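Local coordinates for protein endoglucanase (Thermotoga maritima, PDB 2FVG) that probably acts as a metal-dependent aminopeptidase of the M42 family, using two divalent metal ions per subunit, although it is named an endoglucanase, at residues E257-Q260 with T261-T265; G171-V174 with L175-L179. One frame throughout, in Å; residues are numbered along the deposited sequence.

Interaction 1. Residues E257-Q260 with T261-T265; sequences EIFQ and TIVDT
Gln260 reaches forward one helical turn to Asp264, where its NE2 donates to OD1 at 2.8 Å. The carboxylate oxygen is met on its syn side but 32° out of the carboxylate plane, and the N-H...O angle of 141° makes the bond bent; the amide and carboxylate planes are steeply turned against each other. Gln260 gets there by a kink at its second torsion, which carries the amide forward along the helix to the next turn. A leucine in place of Asp264 would probably leave the Gln260 amide without this acceptor and freer to turn. Glu257 O accepts the ordinary helix bond from Thr261 N, at 3.1 Å, and, in addition, the Thr261 hydroxyl, OG1, at 2.7 Å, the two donors coming from opposite faces of the carbonyl plane. The hydroxyl can do this because it lies beside its own backbone N (chi1 -64°). Thr265 repeats the pattern, its OG1 giving a 2.6 Å bond to Thr261 O. On the apolar side, Val263 lays CG2 over one face of the Phe259 ring, displaced toward the rim and 4.1 Å from the ring centroid, a CH-pi contact. Ile258 CG2 meets Ile262 CD1 at 4.0 Å. Further out, Phe247 packs edge-to-face with the Phe259 ring, Ile245 touches Phe259, Ile262 and Val263, and Leu325 of helix 316-332 touches Ile262 and Thr265. The segments thus form an amphipathic alpha-helix with i to i+4 side-chain pairs, its polar Gln260-Asp264 pair partly exposed and its apolar residues buried; helix 256-268 is the crossover of the beta-alpha-beta unit between strands 244-245 and 274-275.

Interaction 2. Residues G171-V174 with L175-L179; sequences GCSV and LIDVL
Ser173 OG and Asp177, one turn apart in the helix, are joined through a water, which lies 2.9 Å from Ser173 OG and donates to Asp177 OD1 at 2.5 Å. The two side chains do not bond to each other directly. Tyr319 of helix 316-332 supplies a second tie, its OH hydrogen-bonding to both Ser173 OG and Asp177 OD2, and thus the serine hydroxyl and both carboxylate oxygens of this buried pair have polar partners. The carboxylate stands beside the backbone N of its own residue (chi1 -75°), which turns it back over the preceding turn. The backbone itself is in regular alpha-helical bonds, of which Asp177 N to Ser173 O, at 2.8 Å, links the same two residues. Another face of the helix is apolar. Val178 CG2 sits 3.2 Å from Val174 O, and the two valines meet more loosely, CG1 of Val174 to CG2 of Val178 at 4.3 Å. Ile176 CG1 comes to 3.2 Å from Cys172 O, folded back along the helix in the same way. Outward, Cys172 and Leu175 rest on Phe193 of strand 187-194, while Cys172 and Ile176 lie against Ile24 of helix 18-28. Helix 166-180 is therefore enclosed by neighbouring helices and the central mixed sheet, as a core helix of an alpha/beta fold. Its first turn carries Asp167, predicted to bind both zinc ions, and the Cys172 side chain lies about 6 Å from that of the predicted zinc ligand His61, so the contact belongs to the helix that leads away from the probable dinuclear metal centre.

Following the chain from the N terminus, interaction 2 comes first, within helix 166-180, and interaction 1 follows within helix 256-268. Each is confined to a single helix and joins adjacent turns, so neither closes a long loop, and they run in series without nesting or crossing. Their centres are 21 Å apart and their nearest atoms about 12 Å, with no direct touch. Helix 316-332 relates them: it packs against 171-179 through Tyr319 and Lys323, and against 261-265 through Leu325, Val328 and Leu329. Interaction 2 thus belongs to the deep core beside strand 187-194, and interaction 1 to the partly buried periphery near strands 244-245 and 274-275.

Interaction 1. Residues E257-Q260 with T261-T265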
ATOM      1  N   GLU A 257      -3.388 -25.402  -3.278  1.00 33.27           N
ATOM      2  CA  GLU A 257      -1.977 -25.737  -3.098  1.00 35.19           C
ATOM      3  C   GLU A 257      -1.184 -24.580  -2.536  1.00 35.28           C
ATOM      4  O   GLU A 257      -0.329 -24.764  -1.659  1.00 36.74           O
ATOM      5  CB  GLU A 257      -1.337 -26.177  -4.425  1.00 35.52           C
ATOM      6  CG  GLU A 257      -1.885 -27.470  -5.021  1.00 47.36           C
ATOM      7  CD  GLU A 257      -3.278 -27.326  -5.627  1.00 57.69           C
ATOM      8  OE1 GLU A 257      -3.628 -26.209  -6.082  1.00 56.54           O
ATOM      9  OE2 GLU A 257      -4.012 -28.343  -5.660  1.00 61.38           O
ATOM     10  N   ILE A 258      -1.458 -23.390  -3.059  1.00 33.70           N
ATOM     11  CA  ILE A 258      -0.795 -22.184  -2.604  1.00 33.75           C
ATOM     12  C   ILE A 258      -1.293 -21.775  -1.225  1.00 33.49           C
ATOM     13  O   ILE A 258      -0.489 -21.487  -0.343  1.00 36.04           O
ATOM     14  CB  ILE A 258      -0.921 -21.033  -3.620  1.00 32.12           C
ATOM     15  CG1 ILE A 258      -0.049 -21.355  -4.847  1.00 33.39           C
ATOM     16  CG2 ILE A 258      -0.498 -19.728  -2.981  1.00 32.23           C
ATOM     17  CD1 ILE A 258       0.119 -20.236  -5.831  1.00 28.21           C
ATOM     18  N   PHE A 259      -2.613 -21.753  -1.037  1.00 33.30           N
ATOM     19  CA  PHE A 259      -3.172 -21.399   0.258  1.00 31.27           C
ATOM     20  C   PHE A 259      -2.531 -22.260   1.353  1.00 30.90           C
ATOM     21  O   PHE A 259      -2.033 -21.741   2.351  1.00 31.98           O
ATOM     22  CB  PHE A 259      -4.711 -21.546   0.269  1.00 30.70           C
ATOM     23  CG  PHE A 259      -5.328 -21.344   1.642  1.00 31.46           C
ATOM     24  CD1 PHE A 259      -5.617 -20.067   2.115  1.00 30.29           C
ATOM     25  CD2 PHE A 259      -5.594 -22.431   2.467  1.00 26.85           C
ATOM     26  CE1 PHE A 259      -6.166 -19.878   3.395  1.00 27.59           C
ATOM     27  CE2 PHE A 259      -6.145 -22.250   3.734  1.00 30.38           C
ATOM     28  CZ  PHE A 259      -6.428 -20.971   4.197  1.00 27.57           C
ATOM     29  N   GLN A 260      -2.510 -23.571   1.127  1.00 29.33           N
ATOM     30  CA  GLN A 260      -2.012 -24.536   2.093  1.00 30.35           C
ATOM     31  C   GLN A 260      -0.518 -24.426   2.343  1.00 29.50           C
ATOM     32  O   GLN A 260      -0.080 -24.623   3.468  1.00 27.64           O
ATOM     33  CB  GLN A 260      -2.386 -25.957   1.666  1.00 30.25           C
ATOM     34  CG  GLN A 260      -2.275 -27.004   2.778  1.00 39.97           C
ATOM     35  CD  GLN A 260      -3.230 -26.739   3.940  1.00 45.38           C
ATOM     36  OE1 GLN A 260      -4.416 -26.456   3.743  1.00 47.21           O
ATOM     37  NE2 GLN A 260      -2.714 -26.839   5.157  1.00 43.53           N
ATOM     38  N   THR A 261       0.256 -24.118   1.302  1.00 29.64           N
ATOM     39  CA  THR A 261       1.701 -23.923   1.445  1.00 29.75           C
ATOM     40  C   THR A 261       1.981 -22.762   2.380  1.00 29.55           C
ATOM     41  O   THR A 261       2.870 -22.842   3.236  1.00 30.52           O
ATOM     42  CB  THR A 261       2.391 -23.649   0.081  1.00 29.89           C
ATOM     43  OG1 THR A 261       2.244 -24.796  -0.755  1.00 28.15           O
ATOM     44  CG2 THR A 261       3.879 -23.353   0.250  1.00 27.98           C
ATOM     45  N   ILE A 262       1.229 -21.679   2.209  1.00 28.15           N
ATOM     46  CA  ILE A 262       1.399 -20.507   3.045  1.00 26.44           C
ATOM     47  C   ILE A 262       1.064 -20.829   4.508  1.00 26.60           C
ATOM     48  O   ILE A 262       1.820 -20.505   5.424  1.00 27.93           O
ATOM     49  CB  ILE A 262       0.557 -19.332   2.532  1.00 25.73           C
ATOM     50  CG1 ILE A 262       1.016 -18.942   1.127  1.00 30.15           C
ATOM     51  CG2 ILE A 262       0.724 -18.141   3.447  1.00 25.68           C
ATOM     52  CD1 ILE A 262       0.142 -17.854   0.450  1.00 24.88           C
ATOM     53  N   VAL A 263      -0.057 -21.497   4.716  1.00 26.60           N
ATOM     54  CA  VAL A 263      -0.483 -21.888   6.056  1.00 28.43           C
ATOM     55  C   VAL A 263       0.523 -22.830   6.709  1.00 27.40           C
ATOM     56  O   VAL A 263       0.891 -22.644   7.869  1.00 26.81           O
ATOM     57  CB  VAL A 263      -1.867 -22.575   6.021  1.00 28.96           C
ATOM     58  CG1 VAL A 263      -2.133 -23.347   7.322  1.00 31.40           C
ATOM     59  CG2 VAL A 263      -2.932 -21.565   5.742  1.00 28.02           C
ATOM     60  N   ASP A 264       0.959 -23.840   5.972  1.00 28.01           N
ATOM     61  CA  ASP A 264       1.919 -24.803   6.529  1.00 28.93           C
ATOM     62  C   ASP A 264       3.256 -24.124   6.850  1.00 28.89           C
ATOM     63  O   ASP A 264       3.840 -24.374   7.895  1.00 31.24           O
ATOM     64  CB  ASP A 264       2.068 -25.989   5.595  1.00 31.21           C
ATOM     65  CG  ASP A 264       0.803 -26.846   5.540  1.00 37.99           C
ATOM     66  OD1 ASP A 264      -0.194 -26.482   6.203  1.00 42.70           O
ATOM     67  OD2 ASP A 264       0.803 -27.886   4.847  1.00 47.04           O
ATOM     68  N   THR A 265       3.697 -23.218   5.979  1.00 31.60           N
ATOM     69  CA  THR A 265       4.937 -22.455   6.176  1.00 30.21           C
ATOM     70  C   THR A 265       4.855 -21.665   7.474  1.00 31.42           C
ATOM     71  O   THR A 265       5.813 -21.607   8.248  1.00 33.03           O
ATOM     72  CB  THR A 265       5.174 -21.477   5.002  1.00 31.16           C
ATOM     73  OG1 THR A 265       5.330 -22.218   3.787  1.00 27.34           O
ATOM     74  CG2 THR A 265       6.415 -20.630   5.227  1.00 23.75           C
TER

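Interaction 2. Residues G171-V174 with L175-L179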
ATOM      1  N   GLY A 171       2.694  -2.661   3.273  1.00 26.74           N
ATOM      2  CA  GLY A 171       3.091  -3.733   2.361  1.00 25.56           C
ATOM      3  C   GLY A 171       4.412  -3.413   1.674  1.00 25.26           C
ATOM      4  O   GLY A 171       5.297  -4.279   1.582  1.00 28.36           O
ATOM      5  N   CYS A 172       4.568  -2.171   1.225  1.00 22.62           N
ATOM      6  CA  CYS A 172       5.823  -1.695   0.602  1.00 26.10           C
ATOM      7  C   CYS A 172       6.980  -1.787   1.590  1.00 27.06           C
ATOM      8  O   CYS A 172       8.077  -2.222   1.240  1.00 26.64           O
ATOM      9  CB  CYS A 172       5.723  -0.235   0.174  1.00 27.26           C
ATOM     10  SG  CYS A 172       4.599   0.152  -1.179  1.00 30.77           S
ATOM     11  N   SER A 173       6.718  -1.368   2.825  1.00 26.79           N
ATOM     12  CA  SER A 173       7.710  -1.373   3.892  1.00 26.74           C
ATOM     13  C   SER A 173       8.167  -2.813   4.204  1.00 26.05           C
ATOM     14  O   SER A 173       9.356  -3.076   4.430  1.00 30.65           O
ATOM     15  CB  SER A 173       7.095  -0.684   5.120  1.00 28.27           C
ATOM     16  OG  SER A 173       7.984  -0.696   6.218  1.00 26.65           O
ATOM     17  N   VAL A 174       7.215  -3.737   4.199  1.00 26.52           N
ATOM     18  CA  VAL A 174       7.489  -5.149   4.414  1.00 29.69           C
ATOM     19  C   VAL A 174       8.492  -5.656   3.384  1.00 29.71           C
ATOM     20  O   VAL A 174       9.429  -6.343   3.744  1.00 27.39           O
ATOM     21  CB  VAL A 174       6.215  -6.026   4.366  1.00 30.64           C
ATOM     22  CG1 VAL A 174       6.576  -7.518   4.457  1.00 35.46           C
ATOM     23  CG2 VAL A 174       5.290  -5.673   5.498  1.00 30.19           C
ATOM     24  N   LEU A 175       8.281  -5.307   2.113  1.00 29.73           N
ATOM     25  CA  LEU A 175       9.147  -5.740   1.011  1.00 29.27           C
ATOM     26  C   LEU A 175      10.536  -5.175   1.149  1.00 30.22           C
ATOM     27  O   LEU A 175      11.508  -5.898   0.982  1.00 28.29           O
ATOM     28  CB  LEU A 175       8.566  -5.355  -0.346  1.00 29.01           C
ATOM     29  CG  LEU A 175       7.184  -5.926  -0.695  1.00 34.53           C
ATOM     30  CD1 LEU A 175       6.964  -5.808  -2.180  1.00 31.60           C
ATOM     31  CD2 LEU A 175       7.052  -7.372  -0.272  1.00 34.83           C
ATOM     32  N   ILE A 176      10.616  -3.879   1.447  1.00 29.94           N
ATOM     33  CA  ILE A 176      11.894  -3.213   1.698  1.00 29.69           C
ATOM     34  C   ILE A 176      12.626  -3.856   2.877  1.00 31.71           C
ATOM     35  O   ILE A 176      13.848  -4.011   2.825  1.00 31.63           O
ATOM     36  CB  ILE A 176      11.699  -1.725   1.992  1.00 28.56           C
ATOM     37  CG1 ILE A 176      11.040  -1.035   0.802  1.00 30.56           C
ATOM     38  CG2 ILE A 176      13.037  -1.044   2.288  1.00 28.25           C
ATOM     39  CD1 ILE A 176      10.734   0.443   1.061  1.00 28.77           C
ATOM     40  N   ASP A 177      11.891  -4.226   3.933  1.00 33.11           N
ATOM     41  CA  ASP A 177      12.510  -4.849   5.122  1.00 33.70           C
ATOM     42  C   ASP A 177      12.993  -6.266   4.845  1.00 33.26           C
ATOM     43  O   ASP A 177      13.977  -6.705   5.433  1.00 35.51           O
ATOM     44  CB  ASP A 177      11.570  -4.849   6.347  1.00 33.45           C
ATOM     45  CG  ASP A 177      11.436  -3.466   7.003  1.00 42.45           C
ATOM     46  OD1 ASP A 177      11.997  -2.459   6.490  1.00 37.40           O
ATOM     47  OD2 ASP A 177      10.753  -3.392   8.048  1.00 44.45           O
ATOM     48  N   VAL A 178      12.275  -6.995   3.992  1.00 31.87           N
ATOM     49  CA  VAL A 178      12.692  -8.344   3.625  1.00 30.97           C
ATOM     50  C   VAL A 178      14.026  -8.219   2.905  1.00 32.50           C
ATOM     51  O   VAL A 178      14.971  -8.951   3.194  1.00 29.97           O
ATOM     52  CB  VAL A 178      11.639  -9.060   2.743  1.00 31.37           C
ATOM     53  CG1 VAL A 178      12.214 -10.369   2.151  1.00 24.34           C
ATOM     54  CG2 VAL A 178      10.390  -9.341   3.553  1.00 27.44           C
ATOM     55  N   LEU A 179      14.104  -7.248   1.996  1.00 33.75           N
ATOM     56  CA  LEU A 179      15.336  -7.005   1.244  1.00 34.15           C
ATOM     57  C   LEU A 179      16.480  -6.520   2.123  1.00 35.81           C
ATOM     58  O   LEU A 179      17.622  -6.972   1.957  1.00 35.52           O
ATOM     59  CB  LEU A 179      15.073  -6.031   0.106  1.00 32.32           C
ATOM     60  CG  LEU A 179      14.309  -6.651  -1.062  1.00 33.83           C
ATOM     61  CD1 LEU A 179      13.829  -5.562  -2.041  1.00 23.02           C
ATOM     62  CD2 LEU A 179      15.191  -7.695  -1.761  1.00 24.57           C
TER
HETATM   63  O   HOH W   1      10.804  -0.330   5.768  1.00 38.84           O